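Local structure of putative aldo/keto reductase (Salmonella enterica subsp. enterica serovar Typhimurium, 4R9O) at residues C[209-214]-C[251-256]; C[218-223]-C[243-248]; C[231-236]-C[247-252]; C[262-267]-C[273-278]. The protein probably acts as an NADP-dependent oxidoreductase of the aldo/keto reductase family, built on a TIM barrel. All blocks are in the same frame, centred on the assembly; numbering follows the deposited sequence.

Contact 1: residues C[209-214]-C[251-256]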
# COMPACT_ATOMS: atom_id res chain seq x y z
N PRO C 209 -24.58 -6.53 13.74
CA PRO C 209 -23.88 -5.27 14.01
C PRO C 209 -24.79 -4.06 13.94
O PRO C 209 -25.71 -4.02 13.11
CB PRO C 209 -22.83 -5.21 12.90
CG PRO C 209 -23.49 -5.95 11.75
CD PRO C 209 -24.34 -7.02 12.37
N MET C 210 -24.56 -3.08 14.82
CA MET C 210 -25.12 -1.74 14.62
C MET C 210 -24.19 -1.02 13.66
O MET C 210 -22.96 -1.06 13.82
CB MET C 210 -25.24 -0.97 15.94
CG MET C 210 -26.05 -1.69 17.02
SD MET C 210 -25.84 -0.95 18.64
CE MET C 210 -26.63 0.64 18.39
N ALA C 211 -24.75 -0.36 12.65
CA ALA C 211 -23.93 0.22 11.59
C ALA C 211 -23.92 1.75 11.69
O ALA C 211 -24.98 2.39 11.69
CB ALA C 211 -24.45 -0.24 10.22
N TRP C 212 -22.72 2.33 11.79
CA TRP C 212 -22.63 3.78 11.81
C TRP C 212 -21.99 4.32 10.52
O TRP C 212 -21.41 3.56 9.72
CB TRP C 212 -21.89 4.28 13.08
CG TRP C 212 -20.49 3.80 13.29
CD1 TRP C 212 -20.10 2.63 13.90
CD2 TRP C 212 -19.28 4.49 12.95
NE1 TRP C 212 -18.72 2.55 13.94
CE2 TRP C 212 -18.20 3.68 13.36
CE3 TRP C 212 -19.00 5.71 12.33
CZ2 TRP C 212 -16.87 4.04 13.16
CZ3 TRP C 212 -17.67 6.08 12.14
CH2 TRP C 212 -16.63 5.24 12.55
N SER C 213 -22.14 5.63 10.32
CA SER C 213 -21.76 6.32 9.09
C SER C 213 -22.38 5.71 7.83
O SER C 213 -21.75 5.61 6.78
CB SER C 213 -20.24 6.37 8.96
OG SER C 213 -19.74 7.52 9.61
N CYS C 214 -23.66 5.37 7.95
CA CYS C 214 -24.39 4.71 6.88
C CYS C 214 -24.42 5.52 5.58
O CYS C 214 -24.47 4.96 4.50
CB CYS C 214 -25.81 4.40 7.35
SG CYS C 214 -25.87 3.21 8.73
N ALA C 251 -31.32 0.56 2.28
CA ALA C 251 -31.76 -0.73 1.75
C ALA C 251 -30.55 -1.58 1.38
O ALA C 251 -30.53 -2.79 1.60
CB ALA C 251 -32.69 -0.53 0.54
N TRP C 252 -29.53 -0.91 0.86
CA TRP C 252 -28.28 -1.55 0.46
C TRP C 252 -27.56 -2.18 1.65
O TRP C 252 -27.01 -3.29 1.55
CB TRP C 252 -27.37 -0.51 -0.22
CG TRP C 252 -26.10 -1.05 -0.80
CD1 TRP C 252 -25.90 -1.47 -2.09
CD2 TRP C 252 -24.83 -1.20 -0.14
NE1 TRP C 252 -24.61 -1.89 -2.26
CE2 TRP C 252 -23.93 -1.74 -1.08
CE3 TRP C 252 -24.39 -0.96 1.17
CZ2 TRP C 252 -22.60 -2.02 -0.76
CZ3 TRP C 252 -23.06 -1.24 1.49
CH2 TRP C 252 -22.18 -1.77 0.52
N ILE C 253 -27.56 -1.46 2.76
CA ILE C 253 -26.96 -1.92 4.01
C ILE C 253 -27.76 -3.07 4.62
O ILE C 253 -27.20 -4.07 5.07
CB ILE C 253 -26.88 -0.75 5.02
CG1 ILE C 253 -25.82 0.26 4.58
CG2 ILE C 253 -26.58 -1.26 6.43
CD1 ILE C 253 -25.78 1.51 5.45
N LEU C 254 -29.09 -2.92 4.64
CA LEU C 254 -29.97 -3.96 5.17
C LEU C 254 -29.85 -5.29 4.43
O LEU C 254 -30.14 -6.34 4.99
CB LEU C 254 -31.44 -3.50 5.11
CG LEU C 254 -31.90 -2.36 6.01
CD1 LEU C 254 -33.39 -2.12 5.78
CD2 LEU C 254 -31.63 -2.67 7.48
N ARG C 255 -29.46 -5.22 3.16
CA ARG C 255 -29.36 -6.40 2.30
C ARG C 255 -28.21 -7.32 2.73
O ARG C 255 -28.20 -8.51 2.41
CB ARG C 255 -29.18 -5.96 0.84
CG ARG C 255 -29.10 -7.09 -0.20
CD ARG C 255 -30.31 -8.01 -0.13
NE ARG C 255 -30.20 -9.14 -1.05
CZ ARG C 255 -29.54 -10.26 -0.79
NH1 ARG C 255 -29.52 -11.24 -1.68
NH2 ARG C 255 -28.91 -10.41 0.38
N LEU C 256 -27.24 -6.78 3.47
CA LEU C 256 -26.10 -7.57 3.94
C LEU C 256 -26.54 -8.73 4.82
O LEU C 256 -27.40 -8.57 5.67
CB LEU C 256 -25.11 -6.68 4.71
CG LEU C 256 -24.41 -5.59 3.89
CD1 LEU C 256 -23.47 -4.77 4.77
CD2 LEU C 256 -23.65 -6.21 2.73

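Contact 2: residues C[218-223]-C[243-248]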
# COMPACT_ATOMS: atom_id res chain seq x y z
N GLY C 218 -21.25 11.89 5.92
CA GLY C 218 -21.48 13.21 5.35
C GLY C 218 -21.07 13.33 3.89
O GLY C 218 -21.54 14.21 3.18
N ARG C 219 -20.20 12.43 3.44
CA ARG C 219 -19.60 12.56 2.11
C ARG C 219 -20.61 12.43 0.97
O ARG C 219 -20.50 13.13 -0.04
CB ARG C 219 -18.48 11.53 1.95
CG ARG C 219 -17.15 11.97 2.58
CD ARG C 219 -16.12 10.85 2.58
NE ARG C 219 -16.55 9.73 3.41
CZ ARG C 219 -15.81 8.67 3.70
NH1 ARG C 219 -14.58 8.56 3.21
NH2 ARG C 219 -16.30 7.71 4.48
N LEU C 220 -21.60 11.55 1.13
CA LEU C 220 -22.55 11.28 0.06
C LEU C 220 -23.20 12.57 -0.43
O LEU C 220 -23.34 12.79 -1.63
CB LEU C 220 -23.63 10.29 0.51
CG LEU C 220 -24.68 9.98 -0.56
CD1 LEU C 220 -24.03 9.39 -1.82
CD2 LEU C 220 -25.74 9.05 0.00
N PHE C 221 -23.56 13.43 0.52
CA PHE C 221 -24.21 14.70 0.19
C PHE C 221 -23.26 15.89 0.14
O PHE C 221 -23.47 16.81 -0.66
CB PHE C 221 -25.33 14.98 1.20
CG PHE C 221 -26.49 14.05 1.08
CD1 PHE C 221 -26.67 13.02 1.99
CD2 PHE C 221 -27.41 14.20 0.05
CE1 PHE C 221 -27.74 12.15 1.88
CE2 PHE C 221 -28.49 13.33 -0.06
CZ PHE C 221 -28.65 12.31 0.85
N ASN C 222 -22.23 15.88 0.97
CA ASN C 222 -21.39 17.07 1.16
C ASN C 222 -20.05 17.03 0.45
O ASN C 222 -19.30 18.00 0.49
CB ASN C 222 -21.14 17.31 2.65
CG ASN C 222 -22.40 17.66 3.39
OD1 ASN C 222 -22.86 18.80 3.34
ND2 ASN C 222 -22.97 16.69 4.09
N ASP C 223 -19.72 15.91 -0.17
CA ASP C 223 -18.46 15.82 -0.88
C ASP C 223 -18.74 15.88 -2.38
O ASP C 223 -19.31 14.94 -2.96
CB ASP C 223 -17.71 14.55 -0.50
CG ASP C 223 -16.22 14.60 -0.88
OD1 ASP C 223 -15.88 15.17 -1.94
OD2 ASP C 223 -15.40 14.06 -0.11
N SER C 243 -38.57 7.29 -2.69
CA SER C 243 -38.72 8.71 -2.44
C SER C 243 -37.40 9.49 -2.46
O SER C 243 -37.37 10.69 -2.78
CB SER C 243 -39.42 8.93 -1.10
OG SER C 243 -39.16 10.23 -0.60
N SER C 244 -36.31 8.82 -2.12
CA SER C 244 -35.03 9.50 -1.93
C SER C 244 -33.88 8.51 -2.02
O SER C 244 -34.09 7.30 -1.99
CB SER C 244 -35.00 10.21 -0.59
OG SER C 244 -35.05 9.26 0.47
N ILE C 245 -32.65 9.01 -2.13
CA ILE C 245 -31.51 8.11 -2.24
C ILE C 245 -31.10 7.54 -0.88
O ILE C 245 -30.49 6.48 -0.83
CB ILE C 245 -30.30 8.80 -2.89
CG1 ILE C 245 -29.78 9.95 -2.03
CG2 ILE C 245 -30.66 9.30 -4.29
CD1 ILE C 245 -28.52 10.59 -2.55
N GLU C 246 -31.45 8.23 0.21
CA GLU C 246 -31.16 7.70 1.55
C GLU C 246 -31.80 6.34 1.72
O GLU C 246 -31.22 5.44 2.31
CB GLU C 246 -31.67 8.64 2.65
CG GLU C 246 -31.04 10.01 2.69
CD GLU C 246 -31.86 11.05 1.94
OE1 GLU C 246 -32.24 10.78 0.78
OE2 GLU C 246 -32.13 12.12 2.52
N GLN C 247 -33.02 6.21 1.20
CA GLN C 247 -33.73 4.93 1.24
C GLN C 247 -32.96 3.84 0.54
O GLN C 247 -32.93 2.70 1.00
CB GLN C 247 -35.10 5.07 0.61
CG GLN C 247 -36.08 5.70 1.51
CD GLN C 247 -37.33 6.13 0.80
OE1 GLN C 247 -37.93 7.14 1.15
NE2 GLN C 247 -37.73 5.37 -0.21
N VAL C 248 -32.38 4.18 -0.60
CA VAL C 248 -31.64 3.21 -1.40
C VAL C 248 -30.39 2.76 -0.63
O VAL C 248 -30.13 1.57 -0.51
CB VAL C 248 -31.25 3.79 -2.77
CG1 VAL C 248 -30.45 2.77 -3.59
CG2 VAL C 248 -32.51 4.23 -3.53

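Contact 3: residues C[231-236]-C[247-252]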
# COMPACT_ATOMS: atom_id res chain seq x y z
N GLN C 231 -25.85 10.61 -8.07
CA GLN C 231 -26.78 10.58 -9.20
C GLN C 231 -27.01 9.18 -9.78
O GLN C 231 -28.04 8.94 -10.41
CB GLN C 231 -26.32 11.55 -10.29
CG GLN C 231 -26.14 12.96 -9.74
CD GLN C 231 -25.57 13.95 -10.74
OE1 GLN C 231 -25.37 13.63 -11.91
NE2 GLN C 231 -25.29 15.16 -10.27
N GLU C 232 -26.10 8.24 -9.54
CA GLU C 232 -26.36 6.84 -9.90
C GLU C 232 -27.31 6.20 -8.88
O GLU C 232 -28.11 5.34 -9.22
CB GLU C 232 -25.06 6.04 -10.00
CG GLU C 232 -25.02 5.02 -11.14
CD GLU C 232 -25.77 3.73 -10.83
OE1 GLU C 232 -26.05 3.47 -9.64
OE2 GLU C 232 -26.07 2.97 -11.78
N LEU C 233 -27.21 6.63 -7.62
CA LEU C 233 -28.18 6.22 -6.61
C LEU C 233 -29.59 6.75 -6.97
O LEU C 233 -30.60 6.10 -6.68
CB LEU C 233 -27.76 6.71 -5.22
CG LEU C 233 -26.71 5.88 -4.47
CD1 LEU C 233 -25.98 6.72 -3.40
CD2 LEU C 233 -27.36 4.68 -3.81
N SER C 234 -29.65 7.91 -7.62
CA SER C 234 -30.93 8.51 -8.00
C SER C 234 -31.57 7.73 -9.14
O SER C 234 -32.80 7.68 -9.24
CB SER C 234 -30.75 9.97 -8.42
OG SER C 234 -30.41 10.77 -7.31
N VAL C 235 -30.75 7.13 -9.99
CA VAL C 235 -31.24 6.30 -11.09
C VAL C 235 -31.88 5.03 -10.54
O VAL C 235 -32.96 4.60 -10.97
CB VAL C 235 -30.11 5.92 -12.07
CG1 VAL C 235 -30.65 5.03 -13.18
CG2 VAL C 235 -29.46 7.17 -12.64
N ILE C 236 -31.21 4.41 -9.58
CA ILE C 236 -31.72 3.20 -8.96
C ILE C 236 -32.93 3.51 -8.07
O ILE C 236 -33.86 2.71 -7.97
CB ILE C 236 -30.61 2.49 -8.17
CG1 ILE C 236 -29.64 1.86 -9.18
CG2 ILE C 236 -31.18 1.44 -7.24
CD1 ILE C 236 -28.44 1.25 -8.59
N GLN C 247 -33.02 6.21 1.20
CA GLN C 247 -33.73 4.93 1.24
C GLN C 247 -32.96 3.84 0.54
O GLN C 247 -32.93 2.70 1.00
CB GLN C 247 -35.10 5.07 0.61
CG GLN C 247 -36.08 5.70 1.51
CD GLN C 247 -37.33 6.13 0.80
OE1 GLN C 247 -37.93 7.14 1.15
NE2 GLN C 247 -37.73 5.37 -0.21
N VAL C 248 -32.38 4.18 -0.60
CA VAL C 248 -31.64 3.21 -1.40
C VAL C 248 -30.39 2.76 -0.63
O VAL C 248 -30.13 1.57 -0.51
CB VAL C 248 -31.25 3.79 -2.77
CG1 VAL C 248 -30.45 2.77 -3.59
CG2 VAL C 248 -32.51 4.23 -3.53
N VAL C 249 -29.64 3.72 -0.08
CA VAL C 249 -28.44 3.39 0.70
C VAL C 249 -28.78 2.53 1.92
O VAL C 249 -28.11 1.54 2.18
CB VAL C 249 -27.72 4.66 1.17
CG1 VAL C 249 -26.57 4.31 2.11
CG2 VAL C 249 -27.22 5.47 -0.03
N TYR C 250 -29.81 2.89 2.67
CA TYR C 250 -30.21 2.08 3.83
C TYR C 250 -30.61 0.66 3.40
O TYR C 250 -30.27 -0.33 4.07
CB TYR C 250 -31.36 2.75 4.60
CG TYR C 250 -30.94 3.95 5.42
CD1 TYR C 250 -29.82 3.90 6.25
CD2 TYR C 250 -31.65 5.14 5.37
CE1 TYR C 250 -29.42 5.01 7.00
CE2 TYR C 250 -31.27 6.25 6.10
CZ TYR C 250 -30.16 6.18 6.92
OH TYR C 250 -29.79 7.30 7.65
N ALA C 251 -31.32 0.56 2.28
CA ALA C 251 -31.76 -0.73 1.75
C ALA C 251 -30.55 -1.58 1.38
O ALA C 251 -30.53 -2.79 1.60
CB ALA C 251 -32.69 -0.53 0.54
N TRP C 252 -29.53 -0.91 0.86
CA TRP C 252 -28.28 -1.55 0.46
C TRP C 252 -27.56 -2.18 1.65
O TRP C 252 -27.01 -3.29 1.55
CB TRP C 252 -27.37 -0.51 -0.22
CG TRP C 252 -26.10 -1.05 -0.80
CD1 TRP C 252 -25.90 -1.47 -2.09
CD2 TRP C 252 -24.83 -1.20 -0.14
NE1 TRP C 252 -24.61 -1.89 -2.26
CE2 TRP C 252 -23.93 -1.74 -1.08
CE3 TRP C 252 -24.39 -0.96 1.17
CZ2 TRP C 252 -22.60 -2.02 -0.76
CZ3 TRP C 252 -23.06 -1.24 1.49
CH2 TRP C 252 -22.18 -1.77 0.52

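Contact 4: residues C[262-267]-C[273-278]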
# COMPACT_ATOMS: atom_id res chain seq x y z
N PRO C 262 -29.09 -0.20 11.11
CA PRO C 262 -28.57 1.14 10.76
C PRO C 262 -28.85 2.18 11.83
O PRO C 262 -29.97 2.26 12.35
CB PRO C 262 -29.32 1.48 9.46
CG PRO C 262 -29.80 0.15 8.92
CD PRO C 262 -30.10 -0.68 10.15
N ILE C 263 -27.82 2.96 12.18
CA ILE C 263 -27.98 4.09 13.10
C ILE C 263 -28.27 5.35 12.32
O ILE C 263 -27.48 5.74 11.46
CB ILE C 263 -26.72 4.31 13.96
CG1 ILE C 263 -26.38 3.05 14.76
CG2 ILE C 263 -26.89 5.54 14.87
CD1 ILE C 263 -24.99 3.06 15.37
N ILE C 264 -29.42 5.96 12.60
CA ILE C 264 -29.82 7.20 11.96
C ILE C 264 -29.36 8.35 12.85
O ILE C 264 -29.54 8.29 14.07
CB ILE C 264 -31.35 7.28 11.77
CG1 ILE C 264 -31.92 5.95 11.28
CG2 ILE C 264 -31.72 8.44 10.84
CD1 ILE C 264 -33.43 5.88 11.39
N GLY C 265 -28.78 9.39 12.26
CA GLY C 265 -28.23 10.48 13.04
C GLY C 265 -28.88 11.83 12.83
O GLY C 265 -28.42 12.83 13.37
N SER C 266 -29.95 11.87 12.04
CA SER C 266 -30.61 13.13 11.71
C SER C 266 -31.63 13.54 12.77
O SER C 266 -32.50 12.74 13.15
CB SER C 266 -31.30 13.03 10.34
OG SER C 266 -32.16 14.15 10.13
N GLY C 267 -31.54 14.78 13.22
CA GLY C 267 -32.48 15.31 14.20
C GLY C 267 -33.78 15.78 13.58
O GLY C 267 -34.59 16.43 14.23
N ARG C 273 -38.28 9.30 9.17
CA ARG C 273 -39.40 8.63 8.50
C ARG C 273 -38.97 8.11 7.14
O ARG C 273 -39.30 6.99 6.75
CB ARG C 273 -40.58 9.59 8.36
CG ARG C 273 -41.84 8.98 7.77
CD ARG C 273 -42.99 9.97 7.77
NE ARG C 273 -43.28 10.47 9.11
CZ ARG C 273 -43.27 11.76 9.46
NH1 ARG C 273 -42.99 12.69 8.56
NH2 ARG C 273 -43.55 12.11 10.70
N ALA C 274 -38.21 8.93 6.42
CA ALA C 274 -37.72 8.56 5.10
C ALA C 274 -36.67 7.46 5.17
O ALA C 274 -36.36 6.83 4.18
CB ALA C 274 -37.15 9.77 4.37
N ALA C 275 -36.12 7.23 6.35
CA ALA C 275 -35.16 6.15 6.53
C ALA C 275 -35.90 4.83 6.67
O ALA C 275 -35.51 3.82 6.08
CB ALA C 275 -34.28 6.41 7.74
N LEU C 276 -36.97 4.84 7.44
CA LEU C 276 -37.68 3.62 7.80
C LEU C 276 -38.36 2.96 6.61
O LEU C 276 -38.65 1.77 6.64
CB LEU C 276 -38.71 3.92 8.90
CG LEU C 276 -38.12 4.70 10.07
CD1 LEU C 276 -39.16 4.96 11.15
CD2 LEU C 276 -36.89 3.99 10.64
N GLU C 277 -38.61 3.74 5.57
CA GLU C 277 -39.24 3.23 4.36
C GLU C 277 -38.34 2.25 3.59
O GLU C 277 -38.80 1.55 2.69
CB GLU C 277 -39.66 4.39 3.45
CG GLU C 277 -40.74 5.28 4.06
CD GLU C 277 -41.18 6.40 3.13
OE1 GLU C 277 -42.09 7.16 3.52
OE2 GLU C 277 -40.62 6.52 2.02
N ALA C 278 -37.06 2.20 3.95
CA ALA C 278 -36.13 1.28 3.30
C ALA C 278 -36.48 -0.19 3.58
O ALA C 278 -36.17 -1.05 2.76
CB ALA C 278 -34.70 1.57 3.73

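Contact 1: residues C[209-214]-C[251-256]
Ile253, on the helix 245-254, drives the end of its chain against Cys214, just beyond the strand 210-212 of the TIM barrel. The pairing is a compact case of barrel wall meeting helical layer, and it is uneven across its width. At the tight end CD1 of Ile253 lies 3.5 Å from CB of Cys214, closer than carbons normally settle. The sulfur adds a second touch, SG of Cys214 to CD1 of Ile253 at 3.7 Å. One methyl thus meets both side-chain atoms of the cysteine. Its reach comes from an extended Ile253 chain, with CD1 anti to CA (chi2 174°). At the loose end the short side chain of Ala211 points at the helix, yet its CB stays 4.5 Å from CG2 of Ile253. All three residues are buried.

The helix is less enclosed beyond Ile253, where Leu254 and Arg255 are partly exposed and Leu136 of a third subunit packs on Arg255 and Leu256. On the strand side the side chain of Trp212 leaves the backbone away from the helix, and its NE1 makes a weak hydrogen bond to Asn162. Trp212, Ser213, Cys214 and Asn162 probably belong to the NADP(+) site, as in a close relative, so the packing involves one member of a likely cofactor-binding turn, Cys214. Next to the contact, CG1 of Ile253 lies in the plane of the Trp252 ring, at its edge.

Contact 2: residues C[218-223]-C[243-248]
Phe221 gives up the most surface here, and its ring is met by two side chains of the segment 243-248, Ile245 and Glu246. The phenyl group and Ile245 approach from opposite directions, and CE2 of Phe221 comes to 3.7 Å from CD1 of Ile245. The isoleucine reaches the ring by an unusual first torsion: CG1 sits between the backbone N and the carbonyl carbon (chi1 64°), and CD1 then extends from it. The same methyl meets Leu220 tip to tip, with CD2 of Leu220 4.1 Å from CD1 of Ile245. A single CD1 therefore serves two successive residues of the short helix 219-222.

That helix lies in the loop that follows the strand 210-212 of the TIM barrel. In aldo/keto reductases this loop commonly folds over the cofactor, and Gly218 to Asp223 are all likely NADP(+)-site residues here. Gly218 takes the N-cap position with a positive phi that suits glycine. The carbonyl O of Gly218 accepts a hydrogen bond from Asn222 ND2 at 3.0 Å, on an in-plane lone pair. The backbone N of Asn222 bonds to the same oxygen, so the little helix is tied at its start.

Glu246 bends at chi2 (95°), which carries its carboxylate carbon to Phe221; CD of Glu246 is 3.6 Å from CZ of Phe221. Carboxylate and ring planes stand 65° apart, and the two side chains are roughly perpendicular. The charge itself is answered by Arg271, which forms a salt bridge to Glu246 OE2, while Phe221 also packs on Arg26 of a second subunit.

Contact 3: residues C[231-236]-C[247-252]
The helical segments carrying Leu233 and Val248 cross almost perpendicularly, with axes at 84° and a closest approach of 10.1 Å. With so steep a crossing only a few residues near the crossing point can meet, and two on each helix do so. Leu233 and Val248 run alongside one another in opposite senses, CD2 of Leu233 lying 3.6 Å from CG1 of Val248. The leucine's other methyl meets Val249 alone: CD1 of Leu233 is 3.8 Å from CG2 of Val249. CD2 touches both valines, and CG2 of Val249 therefore lies against both leucine methyls.

Val248 uses the same CG1 twice. With that branch anti to the backbone N (chi1 180°), it also meets Ile236, one turn beyond Leu233, whose side chain stands nearly square to that of Val248. There CG2 of Ile236 is 4.0 Å from CG1 of Val248.

These helices, 227-240 and 245-254, follow one another in the outer part of the aldo/keto reductase barrel. Helix 285-296 joins the cluster through Ile291, which touches both Leu233 and Ile236, while Leu220 of the short helix 219-222 reaches Leu233 and Val249. Val249 also touches Leu215, a residue of the likely NADP(+) site. All four contacting residues are buried and every side chain among them is aliphatic, so the cohesion comes from the fit of methyl groups and the exclusion of water, without a polar bond to set the angle.

Contact 4: residues C[262-267]-C[273-278]
Ile264 has CG1 anti to its own carbonyl carbon (chi1 -42°) and CD1 extended beyond it (chi2 166°), a pair of torsions that sends the end of the side chain to Ala275 and Leu276. CD1 is the atom through which the isoleucine touches both. CD1 of Ile264 lies 3.8 Å from CB of Ala275, whose methyl points toward the strand. Leu276 comes in across this line, its side chain turned some 90° from that of Ile264. Leu276 does not start out toward the strand, yet its tip bends in, and CD2 of Leu276 lies 4.0 Å from CD1 of Ile264. The nearest CA pair is Ile264 and Ala275, with CA of Ile264 7.7 Å from CA of Ala275.

This packing joins the final barrel strand of the TIM fold to the helix 269-276 that follows it. Between them the chain passes Ser266 and Gly267, likely NADP(+)-site residues, and OG of Ser266 is hydrogen-bonded to the backbone N of Lys268 just before the helix. Phe20 of the strand 16-23 touches both Ile264 and Leu276, and Tyr250 of the helix 245-254 touches Ile264, Ala275 and Ala278. The strand 261-264 itself lies between the parallel strands 16-23 and 210-212, bonded through its backbone to Val21 and Gly23 on one neighbour and Ala211 on the other.

Overall arrangement
From the N-terminal side, the strand at 209-214 opens the loop that contact 1 closes on the far part of helix 245-254. Contact 2, starting from the short helix 219-222, is nested in that loop. Contact 3 opens later, on helix 227-240, and ends on the same stretch of helix 245-254, sharing Gln247 and Val248 with contact 2 and Ala251 and Trp252 with contact 1. One helix therefore ties together a barrel strand, a probable cofactor loop and an outer helix. Contact 4 follows in series, closing a short loop between the last barrel strand and helix 269-276; a probable Ala211 O to Ile263 N hydrogen bond links it to contact 1.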